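Local coordinates for protein 11R-lipoxygenase (Gersemia fruticosa, PDB 3VF1) that is a calcium-dependent, non-heme iron dioxygenase that probably adds molecular oxygen to polyunsaturated fatty acids in lipid metabolism, at residues 204-208 / 209-213; 234-237 / 238-242; 319-323 / 324-328; 444-447 / 448-452; 615-618 / 619-623. All blocks are in the same frame, centred on the assembly; numbering follows the deposited sequence.

Contact 1. Residues 204-208 / 209-213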
loop_
_atom_site.group_PDB
_atom_site.type_symbol
_atom_site.label_atom_id
_atom_site.label_comp_id
_atom_site.label_asym_id
_atom_site.label_seq_id
_atom_site.Cartn_x
_atom_site.Cartn_y
_atom_site.Cartn_z
ATOM N N PHE A 204 -6.325 -11.688 -10.197
ATOM C CA PHE A 204 -6.804 -10.555 -10.983
ATOM C C PHE A 204 -7.281 -10.966 -12.373
ATOM O O PHE A 204 -7.575 -10.113 -13.213
ATOM C CB PHE A 204 -5.713 -9.492 -11.099
ATOM C CG PHE A 204 -5.189 -9.021 -9.773
ATOM C CD1 PHE A 204 -5.951 -9.157 -8.621
ATOM C CD2 PHE A 204 -3.935 -8.447 -9.675
ATOM C CE1 PHE A 204 -5.470 -8.727 -7.400
ATOM C CE2 PHE A 204 -3.448 -8.014 -8.456
ATOM C CZ PHE A 204 -4.218 -8.154 -7.317
ATOM N N ARG A 205 -7.352 -12.268 -12.619
ATOM C CA ARG A 205 -7.954 -12.764 -13.846
ATOM C C ARG A 205 -9.464 -12.728 -13.657
ATOM O O ARG A 205 -9.977 -13.203 -12.645
ATOM C CB ARG A 205 -7.483 -14.187 -14.153
ATOM C CG ARG A 205 -8.153 -15.261 -13.310
ATOM C CD ARG A 205 -7.515 -16.620 -13.538
ATOM N NE ARG A 205 -8.428 -17.713 -13.213
ATOM C CZ ARG A 205 -8.098 -19.001 -13.234
ATOM N NH1 ARG A 205 -6.865 -19.375 -13.558
ATOM N NH2 ARG A 205 -9.003 -19.917 -12.926
ATOM N N VAL A 206 -10.173 -12.152 -14.621
ATOM C CA VAL A 206 -11.614 -11.981 -14.495
ATOM C C VAL A 206 -12.344 -12.754 -15.587
ATOM O O VAL A 206 -13.021 -12.170 -16.434
ATOM C CB VAL A 206 -12.014 -10.496 -14.568
ATOM C CG1 VAL A 206 -13.444 -10.321 -14.091
ATOM C CG2 VAL A 206 -11.066 -9.649 -13.732
ATOM N N GLY A 207 -12.199 -14.074 -15.558
ATOM C CA GLY A 207 -12.852 -14.935 -16.525
ATOM C C GLY A 207 -14.191 -15.435 -16.023
ATOM O O GLY A 207 -14.685 -14.992 -14.987
ATOM N N LEU A 208 -14.776 -16.368 -16.767
ATOM C CA LEU A 208 -16.084 -16.917 -16.433
ATOM C C LEU A 208 -16.094 -17.530 -15.037
ATOM O O LEU A 208 -17.057 -17.371 -14.287
ATOM C CB LEU A 208 -16.483 -17.971 -17.466
ATOM C CG LEU A 208 -17.835 -18.656 -17.266
ATOM C CD1 LEU A 208 -18.970 -17.644 -17.293
ATOM C CD2 LEU A 208 -18.038 -19.724 -18.326
ATOM N N ALA A 209 -15.017 -18.228 -14.693
ATOM C CA ALA A 209 -14.928 -18.916 -13.409
ATOM C C ALA A 209 -14.932 -17.929 -12.245
ATOM O O ALA A 209 -15.385 -18.253 -11.144
ATOM C CB ALA A 209 -13.677 -19.782 -13.364
ATOM N N ASP A 210 -14.425 -16.725 -12.490
ATOM C CA ASP A 210 -14.374 -15.697 -11.458
ATOM C C ASP A 210 -15.753 -15.077 -11.269
ATOM O O ASP A 210 -16.135 -14.720 -10.155
ATOM C CB ASP A 210 -13.347 -14.629 -11.826
ATOM C CG ASP A 210 -11.979 -15.219 -12.118
ATOM O OD1 ASP A 210 -11.226 -15.487 -11.156
ATOM O OD2 ASP A 210 -11.657 -15.417 -13.309
ATOM N N PHE A 211 -16.494 -14.949 -12.366
ATOM C CA PHE A 211 -17.898 -14.563 -12.299
ATOM C C PHE A 211 -18.662 -15.608 -11.499
ATOM O O PHE A 211 -19.523 -15.281 -10.682
ATOM C CB PHE A 211 -18.502 -14.479 -13.700
ATOM C CG PHE A 211 -18.319 -13.148 -14.372
ATOM C CD1 PHE A 211 -17.062 -12.592 -14.525
ATOM C CD2 PHE A 211 -19.412 -12.465 -14.877
ATOM C CE1 PHE A 211 -16.903 -11.371 -15.155
ATOM C CE2 PHE A 211 -19.257 -11.247 -15.507
ATOM C CZ PHE A 211 -18.002 -10.701 -15.645
ATOM N N ALA A 212 -18.335 -16.872 -11.749
ATOM C CA ALA A 212 -19.032 -17.992 -11.133
ATOM C C ALA A 212 -18.748 -18.082 -9.637
ATOM O O ALA A 212 -19.605 -18.515 -8.866
ATOM C CB ALA A 212 -18.640 -19.281 -11.822
ATOM N N ASN A 213 -17.549 -17.680 -9.228
ATOM C CA ASN A 213 -17.195 -17.685 -7.812
ATOM C C ASN A 213 -18.090 -16.749 -7.006
ATOM O O ASN A 213 -18.329 -16.974 -5.821
ATOM C CB ASN A 213 -15.726 -17.302 -7.617
ATOM C CG ASN A 213 -14.774 -18.421 -8.003
ATOM O OD1 ASN A 213 -15.149 -19.595 -8.010
ATOM N ND2 ASN A 213 -13.534 -18.062 -8.321
#

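Contact 2. Residues 234-237 / 238-242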
loop_
_atom_site.group_PDB
_atom_site.type_symbol
_atom_site.label_atom_id
_atom_site.label_comp_id
_atom_site.label_asym_id
_atom_site.label_seq_id
_atom_site.Cartn_x
_atom_site.Cartn_y
_atom_site.Cartn_z
ATOM N N GLN A 234 -27.816 -6.372 -6.949
ATOM C CA GLN A 234 -27.769 -7.784 -7.312
ATOM C C GLN A 234 -26.344 -8.324 -7.264
ATOM O O GLN A 234 -26.135 -9.529 -7.118
ATOM C CB GLN A 234 -28.340 -7.996 -8.715
ATOM C CG GLN A 234 -29.826 -7.712 -8.840
ATOM C CD GLN A 234 -30.339 -7.924 -10.250
ATOM O OE1 GLN A 234 -29.670 -8.541 -11.080
ATOM N NE2 GLN A 234 -31.531 -7.410 -10.531
ATOM N N LEU A 235 -25.369 -7.431 -7.387
ATOM C CA LEU A 235 -23.969 -7.832 -7.433
ATOM C C LEU A 235 -23.444 -8.232 -6.058
ATOM O O LEU A 235 -22.375 -8.834 -5.947
ATOM C CB LEU A 235 -23.113 -6.704 -8.012
ATOM C CG LEU A 235 -23.478 -6.278 -9.435
ATOM C CD1 LEU A 235 -22.536 -5.199 -9.937
ATOM C CD2 LEU A 235 -23.465 -7.477 -10.370
ATOM N N ILE A 236 -24.195 -7.900 -5.012
ATOM C CA ILE A 236 -23.796 -8.252 -3.656
ATOM C C ILE A 236 -24.448 -9.561 -3.223
ATOM O O ILE A 236 -25.502 -9.568 -2.585
ATOM C CB ILE A 236 -24.149 -7.145 -2.652
ATOM C CG1 ILE A 236 -23.561 -5.811 -3.113
ATOM C CG2 ILE A 236 -23.636 -7.505 -1.264
ATOM C CD1 ILE A 236 -22.066 -5.856 -3.373
ATOM N N THR A 237 -23.806 -10.666 -3.587
ATOM C CA THR A 237 -24.273 -11.994 -3.229
ATOM C C THR A 237 -23.643 -12.416 -1.907
ATOM O O THR A 237 -22.783 -11.715 -1.377
ATOM C CB THR A 237 -23.883 -13.012 -4.310
ATOM O OG1 THR A 237 -22.453 -13.106 -4.383
ATOM C CG2 THR A 237 -24.432 -12.589 -5.664
ATOM N N PRO A 238 -24.075 -13.564 -1.361
ATOM C CA PRO A 238 -23.451 -14.084 -0.140
ATOM C C PRO A 238 -21.950 -14.318 -0.308
ATOM O O PRO A 238 -21.236 -14.437 0.687
ATOM C CB PRO A 238 -24.184 -15.409 0.087
ATOM C CG PRO A 238 -25.512 -15.215 -0.558
ATOM C CD PRO A 238 -25.245 -14.366 -1.764
ATOM N N ALA A 239 -21.484 -14.383 -1.553
ATOM C CA ALA A 239 -20.060 -14.538 -1.829
ATOM C C ALA A 239 -19.291 -13.301 -1.365
ATOM O O ALA A 239 -18.108 -13.380 -1.032
ATOM C CB ALA A 239 -19.831 -14.785 -3.309
ATOM N N ILE A 240 -19.970 -12.158 -1.353
ATOM C CA ILE A 240 -19.402 -10.930 -0.810
ATOM C C ILE A 240 -19.703 -10.882 0.682
ATOM O O ILE A 240 -20.819 -10.563 1.092
ATOM C CB ILE A 240 -19.990 -9.684 -1.492
ATOM C CG1 ILE A 240 -19.937 -9.829 -3.015
ATOM C CG2 ILE A 240 -19.246 -8.433 -1.046
ATOM C CD1 ILE A 240 -18.545 -10.054 -3.560
ATOM N N LYS A 241 -18.700 -11.199 1.493
ATOM C CA LYS A 241 -18.911 -11.422 2.920
ATOM C C LYS A 241 -19.115 -10.135 3.717
ATOM O O LYS A 241 -19.689 -10.164 4.807
ATOM C CB LYS A 241 -17.749 -12.229 3.499
ATOM C CG LYS A 241 -17.568 -13.573 2.815
ATOM C CD LYS A 241 -16.592 -14.473 3.554
ATOM C CE LYS A 241 -16.447 -15.817 2.854
ATOM N NZ LYS A 241 -17.753 -16.527 2.706
ATOM N N SER A 242 -18.650 -9.012 3.181
ATOM C CA SER A 242 -18.849 -7.729 3.847
ATOM C C SER A 242 -20.311 -7.290 3.771
ATOM O O SER A 242 -20.748 -6.428 4.530
ATOM C CB SER A 242 -17.945 -6.655 3.241
ATOM O OG SER A 242 -18.136 -6.543 1.843
#

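Contact 3. Residues 319-323 / 324-328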
loop_
_atom_site.group_PDB
_atom_site.type_symbol
_atom_site.label_atom_id
_atom_site.label_comp_id
_atom_site.label_asym_id
_atom_site.label_seq_id
_atom_site.Cartn_x
_atom_site.Cartn_y
_atom_site.Cartn_z
ATOM N N THR A 319 -9.588 8.159 -23.605
ATOM C CA THR A 319 -10.456 7.098 -23.112
ATOM C C THR A 319 -10.599 6.021 -24.179
ATOM O O THR A 319 -10.331 6.266 -25.355
ATOM C CB THR A 319 -11.845 7.641 -22.749
ATOM O OG1 THR A 319 -12.388 8.347 -23.871
ATOM C CG2 THR A 319 -11.756 8.580 -21.554
ATOM N N MET A 320 -11.019 4.830 -23.770
ATOM C CA MET A 320 -11.103 3.705 -24.692
ATOM C C MET A 320 -12.001 4.037 -25.875
ATOM O O MET A 320 -13.116 4.529 -25.706
ATOM C CB MET A 320 -11.623 2.454 -23.985
ATOM C CG MET A 320 -11.587 1.214 -24.864
ATOM S SD MET A 320 -11.687 -0.322 -23.933
ATOM C CE MET A 320 -10.111 -0.296 -23.088
ATOM N N ASP A 321 -11.500 3.758 -27.074
ATOM C CA ASP A 321 -12.238 4.033 -28.299
ATOM C C ASP A 321 -12.055 2.897 -29.299
ATOM O O ASP A 321 -11.210 2.968 -30.191
ATOM C CB ASP A 321 -11.771 5.352 -28.918
ATOM C CG ASP A 321 -12.629 5.783 -30.092
ATOM O OD1 ASP A 321 -13.413 4.953 -30.599
ATOM O OD2 ASP A 321 -12.516 6.955 -30.510
ATOM N N THR A 322 -12.850 1.848 -29.137
ATOM C CA THR A 322 -12.862 0.738 -30.078
ATOM C C THR A 322 -14.280 0.577 -30.610
ATOM O O THR A 322 -15.229 1.077 -30.007
ATOM C CB THR A 322 -12.412 -0.577 -29.417
ATOM O OG1 THR A 322 -13.385 -0.994 -28.451
ATOM C CG2 THR A 322 -11.063 -0.401 -28.734
ATOM N N PRO A 323 -14.431 -0.118 -31.746
ATOM C CA PRO A 323 -15.757 -0.292 -32.348
ATOM C C PRO A 323 -16.780 -0.879 -31.377
ATOM O O PRO A 323 -17.937 -0.462 -31.384
ATOM C CB PRO A 323 -15.494 -1.269 -33.496
ATOM C CG PRO A 323 -14.064 -1.066 -33.846
ATOM C CD PRO A 323 -13.370 -0.746 -32.555
ATOM N N GLU A 324 -16.353 -1.829 -30.550
ATOM C CA GLU A 324 -17.270 -2.550 -29.671
ATOM C C GLU A 324 -17.259 -2.040 -28.231
ATOM O O GLU A 324 -18.059 -2.484 -27.408
ATOM C CB GLU A 324 -16.932 -4.042 -29.678
ATOM C CG GLU A 324 -17.128 -4.716 -31.025
ATOM C CD GLU A 324 -18.578 -4.732 -31.464
ATOM O OE1 GLU A 324 -19.461 -4.470 -30.620
ATOM O OE2 GLU A 324 -18.835 -5.005 -32.656
ATOM N N ASP A 325 -16.357 -1.112 -27.924
ATOM C CA ASP A 325 -16.231 -0.607 -26.561
ATOM C C ASP A 325 -15.744 0.836 -26.552
ATOM O O ASP A 325 -14.566 1.106 -26.782
ATOM C CB ASP A 325 -15.270 -1.489 -25.759
ATOM C CG ASP A 325 -15.424 -1.309 -24.261
ATOM O OD1 ASP A 325 -15.987 -0.278 -23.836
ATOM O OD2 ASP A 325 -14.979 -2.201 -23.506
ATOM N N LYS A 326 -16.661 1.761 -26.285
ATOM C CA LYS A 326 -16.323 3.177 -26.202
ATOM C C LYS A 326 -16.675 3.718 -24.823
ATOM O O LYS A 326 -17.796 3.542 -24.342
ATOM C CB LYS A 326 -17.066 3.973 -27.276
ATOM C CG LYS A 326 -16.734 3.557 -28.697
ATOM C CD LYS A 326 -17.294 4.544 -29.709
ATOM C CE LYS A 326 -16.930 4.154 -31.133
ATOM N NZ LYS A 326 -17.573 2.876 -31.554
ATOM N N ARG A 327 -15.711 4.377 -24.190
ATOM C CA ARG A 327 -15.910 4.928 -22.858
ATOM C C ARG A 327 -15.581 6.413 -22.851
ATOM O O ARG A 327 -14.855 6.904 -23.716
ATOM C CB ARG A 327 -15.043 4.183 -21.844
ATOM C CG ARG A 327 -15.270 2.683 -21.852
ATOM C CD ARG A 327 -14.240 1.948 -21.018
ATOM N NE ARG A 327 -14.323 0.506 -21.219
ATOM C CZ ARG A 327 -13.467 -0.372 -20.708
ATOM N NH1 ARG A 327 -12.453 0.039 -19.960
ATOM N NH2 ARG A 327 -13.625 -1.665 -20.950
ATOM N N TYR A 328 -16.121 7.126 -21.869
ATOM C CA TYR A 328 -15.967 8.571 -21.815
ATOM C C TYR A 328 -15.609 9.047 -20.417
ATOM O O TYR A 328 -15.874 8.367 -19.426
ATOM C CB TYR A 328 -17.260 9.248 -22.272
ATOM C CG TYR A 328 -17.707 8.827 -23.650
ATOM C CD1 TYR A 328 -18.456 7.673 -23.833
ATOM C CD2 TYR A 328 -17.377 9.579 -24.769
ATOM C CE1 TYR A 328 -18.865 7.281 -25.092
ATOM C CE2 TYR A 328 -17.783 9.195 -26.032
ATOM C CZ TYR A 328 -18.526 8.044 -26.187
ATOM O OH TYR A 328 -18.932 7.655 -27.442
#

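Contact 4. Residues 444-447 / 448-452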
loop_
_atom_site.group_PDB
_atom_site.type_symbol
_atom_site.label_atom_id
_atom_site.label_comp_id
_atom_site.label_asym_id
_atom_site.label_seq_id
_atom_site.Cartn_x
_atom_site.Cartn_y
_atom_site.Cartn_z
ATOM N N GLY A 444 -5.313 -5.680 -18.825
ATOM C CA GLY A 444 -5.349 -5.861 -17.385
ATOM C C GLY A 444 -6.686 -5.466 -16.785
ATOM O O GLY A 444 -7.587 -5.017 -17.493
ATOM N N ALA A 445 -6.807 -5.631 -15.471
ATOM C CA ALA A 445 -8.045 -5.329 -14.763
ATOM C C ALA A 445 -8.465 -3.874 -14.954
ATOM O O ALA A 445 -9.602 -3.593 -15.333
ATOM C CB ALA A 445 -7.890 -5.640 -13.287
ATOM N N ALA A 446 -7.547 -2.951 -14.681
ATOM C CA ALA A 446 -7.830 -1.525 -14.820
ATOM C C ALA A 446 -8.342 -1.219 -16.221
ATOM O O ALA A 446 -9.273 -0.433 -16.403
ATOM C CB ALA A 446 -6.580 -0.712 -14.530
ATOM N N ASP A 447 -7.724 -1.853 -17.210
ATOM C CA ASP A 447 -8.079 -1.639 -18.606
ATOM C C ASP A 447 -9.523 -2.051 -18.890
ATOM O O ASP A 447 -10.162 -1.513 -19.792
ATOM C CB ASP A 447 -7.128 -2.429 -19.507
ATOM C CG ASP A 447 -7.117 -1.923 -20.935
ATOM O OD1 ASP A 447 -6.406 -0.934 -21.209
ATOM O OD2 ASP A 447 -7.810 -2.522 -21.784
ATOM N N LYS A 448 -10.035 -3.002 -18.114
ATOM C CA LYS A 448 -11.371 -3.549 -18.347
ATOM C C LYS A 448 -12.499 -2.777 -17.655
ATOM O O LYS A 448 -13.665 -2.942 -18.012
ATOM C CB LYS A 448 -11.432 -5.013 -17.897
ATOM C CG LYS A 448 -10.536 -5.959 -18.678
ATOM C CD LYS A 448 -10.876 -7.409 -18.366
ATOM C CE LYS A 448 -9.934 -8.382 -19.058
ATOM N NZ LYS A 448 -8.603 -8.445 -18.394
ATOM N N VAL A 449 -12.165 -1.947 -16.669
ATOM C CA VAL A 449 -13.196 -1.290 -15.861
ATOM C C VAL A 449 -13.158 0.241 -15.908
ATOM O O VAL A 449 -14.168 0.892 -15.653
ATOM C CB VAL A 449 -13.110 -1.733 -14.384
ATOM C CG1 VAL A 449 -13.156 -3.249 -14.283
ATOM C CG2 VAL A 449 -11.850 -1.188 -13.728
ATOM N N LEU A 450 -12.000 0.810 -16.223
ATOM C CA LEU A 450 -11.854 2.261 -16.257
ATOM C C LEU A 450 -12.127 2.810 -17.651
ATOM O O LEU A 450 -11.789 2.177 -18.650
ATOM C CB LEU A 450 -10.443 2.662 -15.826
ATOM C CG LEU A 450 -10.046 2.328 -14.388
ATOM C CD1 LEU A 450 -8.610 2.752 -14.141
ATOM C CD2 LEU A 450 -10.987 2.997 -13.398
ATOM N N SER A 451 -12.734 3.991 -17.717
ATOM C CA SER A 451 -13.006 4.621 -19.004
ATOM C C SER A 451 -11.722 5.148 -19.637
ATOM O O SER A 451 -11.641 5.288 -20.857
ATOM C CB SER A 451 -14.040 5.740 -18.864
ATOM O OG SER A 451 -13.594 6.756 -17.989
ATOM N N ILE A 452 -10.717 5.435 -18.812
ATOM C CA ILE A 452 -9.409 5.829 -19.335
ATOM C C ILE A 452 -8.583 4.597 -19.690
ATOM O O ILE A 452 -7.408 4.709 -20.036
ATOM C CB ILE A 452 -8.609 6.715 -18.352
ATOM C CG1 ILE A 452 -8.209 5.928 -17.101
ATOM C CG2 ILE A 452 -9.410 7.962 -17.994
ATOM C CD1 ILE A 452 -7.315 6.702 -16.159
#

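Contact 5. Residues 615-618 / 619-623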
loop_
_atom_site.group_PDB
_atom_site.type_symbol
_atom_site.label_atom_id
_atom_site.label_comp_id
_atom_site.label_asym_id
_atom_site.label_seq_id
_atom_site.Cartn_x
_atom_site.Cartn_y
_atom_site.Cartn_z
ATOM N N SER A 615 -25.645 5.354 -19.529
ATOM C CA SER A 615 -24.286 5.843 -19.325
ATOM C C SER A 615 -23.506 4.923 -18.393
ATOM O O SER A 615 -22.344 4.610 -18.646
ATOM C CB SER A 615 -24.305 7.261 -18.753
ATOM O OG SER A 615 -24.618 8.209 -19.756
ATOM N N LEU A 616 -24.151 4.493 -17.316
ATOM C CA LEU A 616 -23.494 3.648 -16.328
ATOM C C LEU A 616 -23.077 2.314 -16.938
ATOM O O LEU A 616 -23.608 1.891 -17.964
ATOM C CB LEU A 616 -24.411 3.418 -15.123
ATOM C CG LEU A 616 -24.764 4.669 -14.316
ATOM C CD1 LEU A 616 -25.658 4.314 -13.138
ATOM C CD2 LEU A 616 -23.508 5.384 -13.840
ATOM N N ALA A 617 -22.113 1.664 -16.295
ATOM C CA ALA A 617 -21.572 0.399 -16.773
ATOM C C ALA A 617 -22.681 -0.604 -17.067
ATOM O O ALA A 617 -23.724 -0.600 -16.413
ATOM C CB ALA A 617 -20.611 -0.173 -15.742
ATOM N N ASN A 618 -22.454 -1.457 -18.059
ATOM C CA ASN A 618 -23.390 -2.532 -18.358
ATOM C C ASN A 618 -23.185 -3.677 -17.371
ATOM O O ASN A 618 -22.368 -3.575 -16.460
ATOM C CB ASN A 618 -23.234 -3.009 -19.807
ATOM C CG ASN A 618 -21.858 -3.578 -20.096
ATOM O OD1 ASN A 618 -21.259 -4.247 -19.258
ATOM N ND2 ASN A 618 -21.352 -3.312 -21.293
ATOM N N LYS A 619 -23.926 -4.764 -17.547
ATOM C CA LYS A 619 -23.912 -5.850 -16.574
ATOM C C LYS A 619 -22.547 -6.531 -16.469
ATOM O O LYS A 619 -22.022 -6.702 -15.371
ATOM C CB LYS A 619 -25.007 -6.870 -16.899
ATOM C CG LYS A 619 -26.407 -6.279 -16.832
ATOM C CD LYS A 619 -27.479 -7.349 -16.733
ATOM C CE LYS A 619 -28.861 -6.727 -16.611
ATOM N NZ LYS A 619 -29.923 -7.756 -16.434
ATOM N N HIS A 620 -21.972 -6.913 -17.604
ATOM C CA HIS A 620 -20.667 -7.568 -17.606
ATOM C C HIS A 620 -19.597 -6.683 -16.976
ATOM O O HIS A 620 -18.770 -7.154 -16.195
ATOM C CB HIS A 620 -20.250 -7.938 -19.029
ATOM C CG HIS A 620 -18.853 -8.468 -19.127
ATOM N ND1 HIS A 620 -18.540 -9.790 -18.896
ATOM C CD2 HIS A 620 -17.684 -7.852 -19.426
ATOM C CE1 HIS A 620 -17.241 -9.968 -19.053
ATOM N NE2 HIS A 620 -16.698 -8.807 -19.374
ATOM N N GLN A 621 -19.618 -5.399 -17.319
ATOM C CA GLN A 621 -18.622 -4.453 -16.828
ATOM C C GLN A 621 -18.722 -4.285 -15.317
ATOM O O GLN A 621 -17.705 -4.213 -14.623
ATOM C CB GLN A 621 -18.795 -3.094 -17.510
ATOM C CG GLN A 621 -18.440 -3.082 -18.988
ATOM C CD GLN A 621 -18.862 -1.798 -19.675
ATOM O OE1 GLN A 621 -19.772 -1.108 -19.214
ATOM N NE2 GLN A 621 -18.199 -1.468 -20.779
ATOM N N ALA A 622 -19.950 -4.226 -14.810
ATOM C CA ALA A 622 -20.180 -4.011 -13.387
ATOM C C ALA A 622 -19.708 -5.208 -12.567
ATOM O O ALA A 622 -19.132 -5.044 -11.492
ATOM C CB ALA A 622 -21.648 -3.734 -13.127
ATOM N N VAL A 623 -19.950 -6.412 -13.074
ATOM C CA VAL A 623 -19.502 -7.624 -12.394
ATOM C C VAL A 623 -17.978 -7.680 -12.377
ATOM O O VAL A 623 -17.373 -8.093 -11.387
ATOM C CB VAL A 623 -20.040 -8.897 -13.074
ATOM C CG1 VAL A 623 -19.460 -10.139 -12.413
ATOM C CG2 VAL A 623 -21.558 -8.930 -13.022
#

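Contact 1. Residues 204-208 / 209-213
Asp210 and Arg205 meet at about a right angle at the start of helix 208-213, their carboxylate and guanidinium planes turned 84° apart. The approach is loose: OD2 of Asp210 sits at the edge of the guanidinium, near its plane, and the salt bridge from Arg205 NE to Asp210 OD2 is long, at 4.0 Å. The aliphatic part of the arginine comes closer, its CG lying 3.5 Å from Asp210 OD2.

The firmer hold on the carboxylate is a backbone one. Gly207 N donates to Asp210 OD2 at 2.7 Å, arriving on the anti side of the oxygen and somewhat out of the carboxylate plane. With CG anti to its own carbonyl carbon and beside the backbone N (chi1 -54°), Asp210 turns its carboxylate back toward the residues that precede the helix. With an alanine here, Gly207 N would probably lose this acceptor and Arg205 its nearby negative charge, setting the arginine freer to move.

One residue further along the helix, Phe211 turns inward. CG1 of Val206 touches the edge of its ring at CE1, 3.8 Å away, and the ring also meets Phe220 edge-to-face and packs on Thr624 of helix 619-632. The backbone closes the first turn, Phe211 N donating to Gly207 O at 3.2 Å in the carbonyl plane and Ala212 N to Leu208 O at 2.9 Å. Gly207 is the N-cap of helix 208-213, and Asp210 accepts from its nitrogen as the corresponding residue of a capping box does; a glycine cannot return the bond, so the box is incomplete.

Contact 2. Residues 234-237 / 238-242
Thr237 meets Ala239 and Ile240 through two hydrogen bonds that leave from different parts of the threonine. From its backbone, Thr237 O accepts Ile240 N at 2.8 Å; the donor stands well above the carbonyl plane, 51° out of it, as the tight curl of the chain requires. From its side chain, Thr237 OG1 accepts Ala239 N at 3.3 Å, a longer bond with an N-H...O angle of 140°. The hydroxyl reaches that N-H because it stands between the backbone N and the carbonyl carbon (chi1 64°), on the side over which the chain turns. The methyl of Ala239 closes against the same hydroxyl, CB to Thr237 OG1 3.3 Å. Since OG1 also donates to the backbone oxygen of Leu214, one hydroxyl ties the turn to a separate loop.

Pro238 occupies the second position of the turn, where its ring restricts phi to a value the turn needs. Beyond it, Ile240 folds its side chain back toward the preceding residues. Its CG1 lies 3.8 Å from Thr237 O and 3.9 Å from Leu235 O, and its CB is touched lightly by Ile236 CG2 at 4.3 Å.

A second shell fixes the two ends. Leu235 packs on Val626 of helix 619-632 and on Trp226, while Ile240 rests on Leu214, on Asn630 of helix 619-632 and on Met583 of helix 582-586. The arrangement is a type I beta turn from Thr237 to Ile240 whose first residue also forms an ST turn, placed in the connection between helices 208-213 and 247-250 of the lipoxygenase domain.

Contact 3. Residues 319-323 / 324-328
Residues 319-323 and 324-328 run side by side, their end-to-end directions 156° apart, as a short antiparallel hairpin that reverses at Pro323 and Glu324. Asp321 and Lys326 form the non-hydrogen-bonded pair; beyond it Arg327 N donates to Met320 O at 3.0 Å, a nearly straight bond (172°). Nearer the turn, Asp325 O is gripped twice from one face of its carbonyl plane, by Thr322 N at 3.0 Å and by Thr322 OG1 at 2.9 Å. At the open end the hydroxyl of Thr319 donates to the backbone oxygen of Arg327.

Met320 and Arg327 lie alongside, pointing the same way. The sulfur sits over the centre of the guanidinium face, Met320 SD to Arg327 CZ 3.7 Å, where the bend of the methionine chain also carries CE near Arg327 NH1. Asp325 holds that guanidinium side-on with both carboxylate oxygens, the shorter bond running from Arg327 NH2 to Asp325 OD2 at 2.9 Å. Lys326 bends back over the turn, its NZ bonding weakly to Thr322 O.

The remaining nitrogen, Arg327 NH1, donates to the backbone oxygens of Asp447 and Leu450, and Met320 pairs by backbone with Ser451, tying this surface hairpin to the end of helix 445-449.

Contact 4. Residues 444-447 / 448-452
Residues 444-447 and 448-452 coil into the short helix 445-449, in which i to i+3 and i to i+4 backbone bonds are mixed: Lys448 N donates to Ala445 O at 2.9 Å and only weakly to Gly444 O. This brief helix is a buried part of the lipoxygenase domain, the side chain of Ala445 lying about 12 Å from the bound iron.

Lys448 runs back along the start of the helix. Its CG lies 3.3 Å from Gly444 O, and the bend at the end of the chain (chi4 76°) brings NZ round to donate to the backbone oxygen of Gly443. Shortened to an alanine, the residue would probably leave the Gly443 oxygen without this donor and Gly444 O without the methylenes that overlie it. Asp447 leaves the helix in a different direction, its OD1 accepting from Gly454 N and Gln457 NE2. Val449 straddles Ala445 O with both methyls and packs against Met625 of helix 619-632.

Ala446 O closes the last turn by accepting two donors. Val449 N comes from well above the carbonyl plane at 3.3 Å. Leu450 N lies nearly in line with the C=O bond at 3.0 Å, and the leucine side chain follows it back, CD1 resting 4.0 Å from Ala446 CB.

Contact 5. Residues 615-618 / 619-623
The side-chain amides of Asn618 and Gln621 are stacked, their planes 26° apart, although the two chains cross at about a right angle. ND2 of Asn618 lies 3.3 Å from Gln621 CD, so part of one amide overlies the other; this is face packing, and the amide oxygens, OD1 and OE1, take their hydrogen bonds from main-chain N-H groups. Asn618 OD1 accepts Gln621 N at 2.8 Å, the donor lying nearly along the C=O axis. Gln621 OE1 in turn accepts Asn618 N at 2.9 Å, with the donor tilted from the carbonyl plane. Both bonds are straight, each with an N-H...O angle of 164°.

Torsion explains the exchange. Asn618 CG stands between the backbone N and the carbonyl carbon (chi1 62°), the crowded position, which turns OD1 over the first turn of the helix; the glutamine chain, extended beyond CG, reaches back past OD1 to the asparagine nitrogen. Gln621 CG is drawn in to 3.1 Å from Asn618 OD1. Ala617 fills the flank, its CB 3.7 Å from Gln621 OE1, and Ala622 N donates to Asn618 O at 3.0 Å to close the turn.

The imidazole of His620 points off to another side, meeting the ring of Phe211 with the planes not far from parallel and that of Phe220 edge-to-face. Gln621 packs on Leu595 and Arg597 in a neighbouring loop. Reciprocal bonds between N-cap Asn618 and Gln621, three residues on, define a capping box, here at the buried start of helix 619-632.

Contacts 4 and 5 are the buried ones, contact 2 is partly buried, and contacts 1 and 3 lie at the surface. Contacts 1 and 5 both open a helix, but contact 1 uses a carboxylate that also faces an arginine loosely, whereas buried contact 5 relies on neutral amides. Helix 619-632 is the shared element: it begins in contact 5 and is packed on by side chains of contacts 1, 2 and 4. Contacts 3 and 4, with centres 11 Å apart, are joined by polar bonds, while contacts 2 and 5 meet through apolar packing, Leu235 CD1 to Ala622 CB 3.6 Å. Contact 4 comes near the iron ligands; the others lie away from the annotated sites.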